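Local coordinates for protein CurF (Lyngbya majuscula, PDB 5DP2) that acts as a cyclopropanase of the enoyl reductase family in the curacin A polyketide pathway and binds NADP, at residues Leu24-Gln29 and Glu319-Ala324; Phe325-His330 and Gly335-Thr340. All coordinates share one frame; numbering follows the deposited sequence.

Contact 1 (Leu24-Gln29 and Glu319-Ala324)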
loop_
_atom_site.group_PDB
_atom_site.type_symbol
_atom_site.label_atom_id
_atom_site.label_comp_id
_atom_site.label_asym_id
_atom_site.label_seq_id
_atom_site.Cartn_x
_atom_site.Cartn_y
_atom_site.Cartn_z
ATOM N N LEU A 24 1.895 -7.336 -20.004
ATOM C CA LEU A 24 0.627 -6.770 -19.517
ATOM C C LEU A 24 -0.195 -6.311 -20.729
ATOM O O LEU A 24 0.317 -5.610 -21.591
ATOM C CB LEU A 24 0.919 -5.584 -18.608
ATOM C CG LEU A 24 1.392 -5.955 -17.202
ATOM C CD1 LEU A 24 2.104 -4.786 -16.544
ATOM C CD2 LEU A 24 0.217 -6.433 -16.356
ATOM N N THR A 25 -1.474 -6.692 -20.746
ATOM C CA THR A 25 -2.365 -6.548 -21.881
ATOM C C THR A 25 -3.756 -6.115 -21.394
ATOM O O THR A 25 -4.267 -6.702 -20.453
ATOM C CB THR A 25 -2.480 -7.933 -22.578
ATOM O OG1 THR A 25 -1.172 -8.420 -22.938
ATOM C CG2 THR A 25 -3.388 -7.883 -23.799
ATOM N N TRP A 26 -4.410 -5.180 -22.082
ATOM C CA TRP A 26 -5.810 -4.861 -21.829
ATOM C C TRP A 26 -6.673 -5.862 -22.618
ATOM O O TRP A 26 -6.790 -5.771 -23.832
ATOM C CB TRP A 26 -6.129 -3.430 -22.232
ATOM C CG TRP A 26 -5.530 -2.398 -21.296
ATOM C CD1 TRP A 26 -4.500 -1.532 -21.554
ATOM C CD2 TRP A 26 -5.949 -2.139 -19.940
ATOM N NE1 TRP A 26 -4.251 -0.764 -20.439
ATOM C CE2 TRP A 26 -5.133 -1.113 -19.445
ATOM C CE3 TRP A 26 -6.946 -2.679 -19.101
ATOM C CZ2 TRP A 26 -5.275 -0.614 -18.156
ATOM C CZ3 TRP A 26 -7.104 -2.155 -17.823
ATOM C CH2 TRP A 26 -6.266 -1.136 -17.362
ATOM N N MET A 27 -7.241 -6.829 -21.913
ATOM C CA MET A 27 -8.041 -7.871 -22.550
ATOM C C MET A 27 -9.501 -7.462 -22.634
ATOM O O MET A 27 -10.059 -6.912 -21.676
ATOM C CB MET A 27 -7.921 -9.163 -21.775
ATOM C CG MET A 27 -6.540 -9.781 -21.900
ATOM S SD MET A 27 -6.061 -10.246 -23.574
ATOM C CE MET A 27 -6.924 -11.806 -23.771
ATOM N N PRO A 28 -10.148 -7.729 -23.768
ATOM C CA PRO A 28 -11.582 -7.417 -23.880
ATOM C C PRO A 28 -12.413 -8.124 -22.806
ATOM O O PRO A 28 -12.115 -9.248 -22.407
ATOM C CB PRO A 28 -11.930 -7.950 -25.284
ATOM C CG PRO A 28 -10.629 -7.974 -26.019
ATOM C CD PRO A 28 -9.617 -8.344 -25.003
ATOM N N GLN A 29 -13.484 -7.451 -22.360
ATOM C CA GLN A 29 -14.410 -7.985 -21.380
ATOM C C GLN A 29 -15.843 -7.739 -21.801
ATOM O O GLN A 29 -16.129 -6.745 -22.442
ATOM C CB GLN A 29 -14.185 -7.279 -20.029
ATOM C CG GLN A 29 -12.813 -7.523 -19.432
ATOM C CD GLN A 29 -12.735 -8.863 -18.774
ATOM O OE1 GLN A 29 -13.159 -9.022 -17.639
ATOM N NE2 GLN A 29 -12.154 -9.829 -19.448
ATOM N N GLU A 319 -3.219 3.586 -21.476
ATOM C CA GLU A 319 -2.461 3.020 -22.585
ATOM C C GLU A 319 -0.973 2.863 -22.270
ATOM O O GLU A 319 -0.300 2.077 -22.938
ATOM C CB GLU A 319 -2.667 3.802 -23.884
ATOM C CG GLU A 319 -2.140 5.237 -23.912
ATOM C CD GLU A 319 -3.114 6.326 -23.447
ATOM O OE1 GLU A 319 -4.122 6.012 -22.767
ATOM O OE2 GLU A 319 -2.844 7.513 -23.770
ATOM N N ASP A 320 -0.484 3.573 -21.264
ATOM C CA ASP A 320 0.906 3.521 -20.837
ATOM C C ASP A 320 1.086 2.698 -19.568
ATOM O O ASP A 320 2.037 2.916 -18.816
ATOM C CB ASP A 320 1.443 4.938 -20.623
ATOM C CG ASP A 320 1.469 5.747 -21.887
ATOM O OD1 ASP A 320 1.450 5.150 -22.976
ATOM O OD2 ASP A 320 1.524 6.979 -21.791
ATOM N N VAL A 321 0.203 1.715 -19.334
ATOM C CA VAL A 321 0.278 0.936 -18.112
ATOM C C VAL A 321 1.602 0.163 -17.970
ATOM O O VAL A 321 2.090 0.028 -16.846
ATOM C CB VAL A 321 -0.964 -0.005 -18.002
ATOM C CG1 VAL A 321 -0.995 -1.066 -19.104
ATOM C CG2 VAL A 321 -1.061 -0.625 -16.626
ATOM N N VAL A 322 2.193 -0.314 -19.062
ATOM C CA VAL A 322 3.475 -1.009 -18.927
ATOM C C VAL A 322 4.539 -0.043 -18.366
ATOM O O VAL A 322 5.295 -0.396 -17.457
ATOM C CB VAL A 322 3.926 -1.615 -20.277
ATOM C CG1 VAL A 322 5.358 -2.131 -20.195
ATOM C CG2 VAL A 322 2.991 -2.754 -20.679
ATOM N N GLU A 323 4.601 1.161 -18.926
ATOM C CA GLU A 323 5.534 2.161 -18.430
ATOM C C GLU A 323 5.243 2.560 -16.973
ATOM O O GLU A 323 6.176 2.871 -16.225
ATOM C CB GLU A 323 5.577 3.380 -19.326
ATOM C CG GLU A 323 6.231 3.074 -20.675
ATOM C CD GLU A 323 7.624 2.421 -20.569
ATOM O OE1 GLU A 323 8.465 2.832 -19.734
ATOM O OE2 GLU A 323 7.908 1.483 -21.345
ATOM N N ALA A 324 3.967 2.571 -16.565
ATOM C CA ALA A 324 3.633 2.862 -15.173
ATOM C C ALA A 324 4.237 1.795 -14.240
ATOM O O ALA A 324 4.836 2.097 -13.216
ATOM C CB ALA A 324 2.127 2.913 -15.014
#

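Contact 2 (Phe325-His330 and Gly335-Thr340)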
loop_
_atom_site.group_PDB
_atom_site.type_symbol
_atom_site.label_atom_id
_atom_site.label_comp_id
_atom_site.label_asym_id
_atom_site.label_seq_id
_atom_site.Cartn_x
_atom_site.Cartn_y
_atom_site.Cartn_z
ATOM N N PHE A 325 4.061 0.505 -14.610
ATOM C CA PHE A 325 4.648 -0.568 -13.835
ATOM C C PHE A 325 6.171 -0.465 -13.828
ATOM O O PHE A 325 6.812 -0.680 -12.796
ATOM C CB PHE A 325 4.223 -1.963 -14.349
ATOM C CG PHE A 325 2.901 -2.497 -13.803
ATOM C CD1 PHE A 325 1.693 -1.891 -14.078
ATOM C CD2 PHE A 325 2.878 -3.659 -13.052
ATOM C CE1 PHE A 325 0.499 -2.417 -13.583
ATOM C CE2 PHE A 325 1.694 -4.203 -12.563
ATOM C CZ PHE A 325 0.488 -3.582 -12.848
ATOM N N ARG A 326 6.764 -0.127 -14.980
ATOM C CA ARG A 326 8.226 -0.000 -15.061
ATOM C C ARG A 326 8.747 1.146 -14.217
ATOM O O ARG A 326 9.848 1.058 -13.657
ATOM C CB ARG A 326 8.662 0.187 -16.515
ATOM C CG ARG A 326 8.712 -1.077 -17.317
ATOM C CD ARG A 326 9.135 -0.803 -18.741
ATOM N NE ARG A 326 9.268 -2.079 -19.414
ATOM C CZ ARG A 326 9.088 -2.278 -20.713
ATOM N NH1 ARG A 326 8.806 -1.255 -21.513
ATOM N NH2 ARG A 326 9.227 -3.501 -21.234
ATOM N N HIS A 327 7.964 2.221 -14.112
ATOM C CA HIS A 327 8.360 3.389 -13.317
ATOM C C HIS A 327 8.553 2.954 -11.868
ATOM O O HIS A 327 9.477 3.380 -11.178
ATOM C CB HIS A 327 7.309 4.483 -13.478
ATOM C CG HIS A 327 7.719 5.831 -12.976
ATOM N ND1 HIS A 327 8.427 6.744 -13.724
ATOM C CD2 HIS A 327 7.433 6.447 -11.803
ATOM C CE1 HIS A 327 8.569 7.859 -13.021
ATOM N NE2 HIS A 327 7.989 7.694 -11.846
ATOM N N LEU A 328 7.646 2.090 -11.384
ATOM C CA LEU A 328 7.747 1.549 -10.023
ATOM C C LEU A 328 8.860 0.506 -9.918
ATOM O O LEU A 328 9.656 0.543 -8.975
ATOM C CB LEU A 328 6.378 0.975 -9.585
ATOM C CG LEU A 328 6.320 0.537 -8.135
ATOM C CD1 LEU A 328 6.790 1.593 -7.145
ATOM C CD2 LEU A 328 4.917 0.071 -7.823
ATOM N N GLN A 329 8.969 -0.385 -10.904
ATOM C CA GLN A 329 10.042 -1.384 -10.891
ATOM C C GLN A 329 11.429 -0.747 -10.791
ATOM O O GLN A 329 12.267 -1.220 -10.025
ATOM C CB GLN A 329 9.978 -2.211 -12.161
ATOM C CG GLN A 329 11.057 -3.272 -12.259
ATOM C CD GLN A 329 11.205 -3.868 -13.653
ATOM O OE1 GLN A 329 10.819 -3.253 -14.660
ATOM N NE2 GLN A 329 11.782 -5.057 -13.721
ATOM N N HIS A 330 11.656 0.307 -11.576
ATOM C CA HIS A 330 12.938 1.025 -11.596
ATOM C C HIS A 330 13.046 2.077 -10.500
ATOM O O HIS A 330 14.060 2.748 -10.396
ATOM C CB HIS A 330 13.163 1.651 -12.975
ATOM C CG HIS A 330 13.339 0.661 -14.076
ATOM N ND1 HIS A 330 13.946 -0.563 -13.896
ATOM C CD2 HIS A 330 12.954 0.709 -15.367
ATOM C CE1 HIS A 330 13.917 -1.230 -15.033
ATOM N NE2 HIS A 330 13.337 -0.471 -15.944
ATOM N N GLY A 335 6.295 8.567 -3.668
ATOM C CA GLY A 335 4.846 8.438 -3.439
ATOM C C GLY A 335 4.219 7.348 -4.285
ATOM O O GLY A 335 4.642 6.175 -4.209
ATOM N N LYS A 336 3.203 7.717 -5.063
ATOM C CA LYS A 336 2.339 6.770 -5.747
ATOM C C LYS A 336 2.403 6.950 -7.282
ATOM O O LYS A 336 2.495 8.079 -7.776
ATOM C CB LYS A 336 0.877 6.928 -5.254
ATOM C CG LYS A 336 0.017 5.648 -5.304
ATOM C CD LYS A 336 0.313 4.702 -4.149
ATOM C CE LYS A 336 -0.493 3.395 -4.238
ATOM N NZ LYS A 336 -0.267 2.492 -3.066
ATOM N N ILE A 337 2.251 5.833 -8.000
ATOM C CA ILE A 337 2.068 5.876 -9.439
ATOM C C ILE A 337 0.612 5.535 -9.712
ATOM O O ILE A 337 0.126 4.482 -9.287
ATOM C CB ILE A 337 3.055 4.925 -10.094
ATOM C CG1 ILE A 337 4.486 5.363 -9.733
ATOM C CG2 ILE A 337 2.819 4.895 -11.599
ATOM C CD1 ILE A 337 5.472 4.231 -9.820
ATOM N N VAL A 338 -0.081 6.487 -10.342
ATOM C CA VAL A 338 -1.539 6.386 -10.537
ATOM C C VAL A 338 -1.850 6.307 -12.017
ATOM O O VAL A 338 -1.396 7.126 -12.795
ATOM C CB VAL A 338 -2.266 7.599 -9.899
ATOM C CG1 VAL A 338 -3.764 7.526 -10.132
ATOM C CG2 VAL A 338 -1.966 7.691 -8.398
ATOM N N VAL A 339 -2.682 5.311 -12.390
ATOM C CA VAL A 339 -3.103 5.132 -13.778
ATOM C C VAL A 339 -4.551 5.627 -13.914
ATOM O O VAL A 339 -5.433 5.249 -13.136
ATOM C CB VAL A 339 -2.974 3.648 -14.187
ATOM C CG1 VAL A 339 -3.502 3.407 -15.596
ATOM C CG2 VAL A 339 -1.514 3.218 -14.067
ATOM N N THR A 340 -4.814 6.486 -14.895
ATOM C CA THR A 340 -6.162 6.944 -15.157
ATOM C C THR A 340 -6.819 6.070 -16.212
ATOM O O THR A 340 -6.196 5.651 -17.190
ATOM C CB THR A 340 -6.194 8.414 -15.583
ATOM O OG1 THR A 340 -5.312 8.618 -16.679
ATOM C CG2 THR A 340 -5.798 9.307 -14.422
#

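Contact 1 (Leu24-Gln29 and Glu319-Ala324)
The first turn of helix 321-329 packs on one strand of a two-stranded antiparallel sheet near the N-terminus: Trp26 meets Val321, and Leu24 meets Val322. No hydrogen bond crosses between the segments; the 232 Å² buried here is mostly apolar packing. CG1 of Val321 comes up obliquely to the pyrrole side of the indole and lies 3.5 Å from Trp26 NE1. The same methyl is 4.2 Å from Trp26 CE2, so the contact is concentrated at the nitrogen corner of the ring system rather than on the benzene end. Val321 presents this branch by holding CG1 between its backbone N and carbonyl carbon (chi1 65°), the crowded position in a helix. The indole N-H has its polar partner beside this contact, the carbonyl O of Ser318, just ahead of the helix. The nitrogen is therefore satisfied by the backbone while the valine methyl packs next to it, and the bond probably helps fix the rotation of the ring. Two residues earlier, just ahead of the strand, Leu24 sets out toward the helix, its CB 4.1 Å from Val322 CG2. That methyl also rests 4.0 Å from Leu24 O, a contact of carbon with backbone oxygen. With CG1 of Val322 anti to the backbone N (chi1 170°), CG2 stands beside that N and makes both approaches to Leu24. Around the contact, strand 11-14 runs alongside strand 25-28, lending Leu13 to Leu24 and Val11 to Trp26. Phe113 and Met341 also touch the indole, and Ala324, in the same first turn of the helix, faces strand 336-340.

Contact 2 (Phe325-His330 and Gly335-Thr340)
Ile337 reaches from its strand toward His327 and Leu328, its side chain growing closer to the helix atom by atom. CB is still 5.2 Å from Leu328 CB. CG1 stands beside the backbone N and anti to the carbonyl carbon (chi1 -60°), an orientation that carries the longer branch to the helix, and comes 3.8 Å from His327 CD2. The chain then runs on nearly extended (chi2 156°), delivering CD1 into the angle between the two helix side chains. There CD1 lies at the edge of the imidazole, in its plane, 3.6 Å from His327 CD2. On its other flank CD1 meets Leu328 CB and the backbone, 3.4 Å from Leu328 N, with the Leu328 CD1 methyl farther, at 4.0 Å. The separation of Ile337 CD1 from Leu328 CB, 3.4 Å, is shorter than ordinary carbon packing; Ile337 was modelled in two conformers, so this closeness is doubtful as a sign of strain. The segments belong to a beta-alpha-beta unit in which strand 313-317 leads through helix 321-329 into strand 336-340, parallel to the first, and Ile337 is where the returning strand packs against the helix. The imidazole of His327 also makes an edge-to-face contact with Phe316 of strand 313-317, a residue that touches Ile337 as well. Leu328, beyond the isoleucine methyl, packs on Val48 of strand 39-48 and touches the bound NADP.

In the fold
Helix 321-329 serves both contacts in series: its opening turn faces strand 25-28 in contact 1, and its later turns lie against strand 336-340 in contact 2. The two centres are 13 Å apart, yet the packing is continuous. Leu24 CD1 reaches Phe325 CG at 3.7 Å, joining the residue just ahead of strand 25-28 to the middle of the helix. On the strand side, Ala324 CB lies 3.8 Å from Val339 CG2. The NADP site belongs to the contact 2 end, where the side chain of Leu328 is about 4 Å from the cofactor. The centre of contact 1 lies farther out, about 21 Å from the chain's centre, against about 12 Å for that of contact 2.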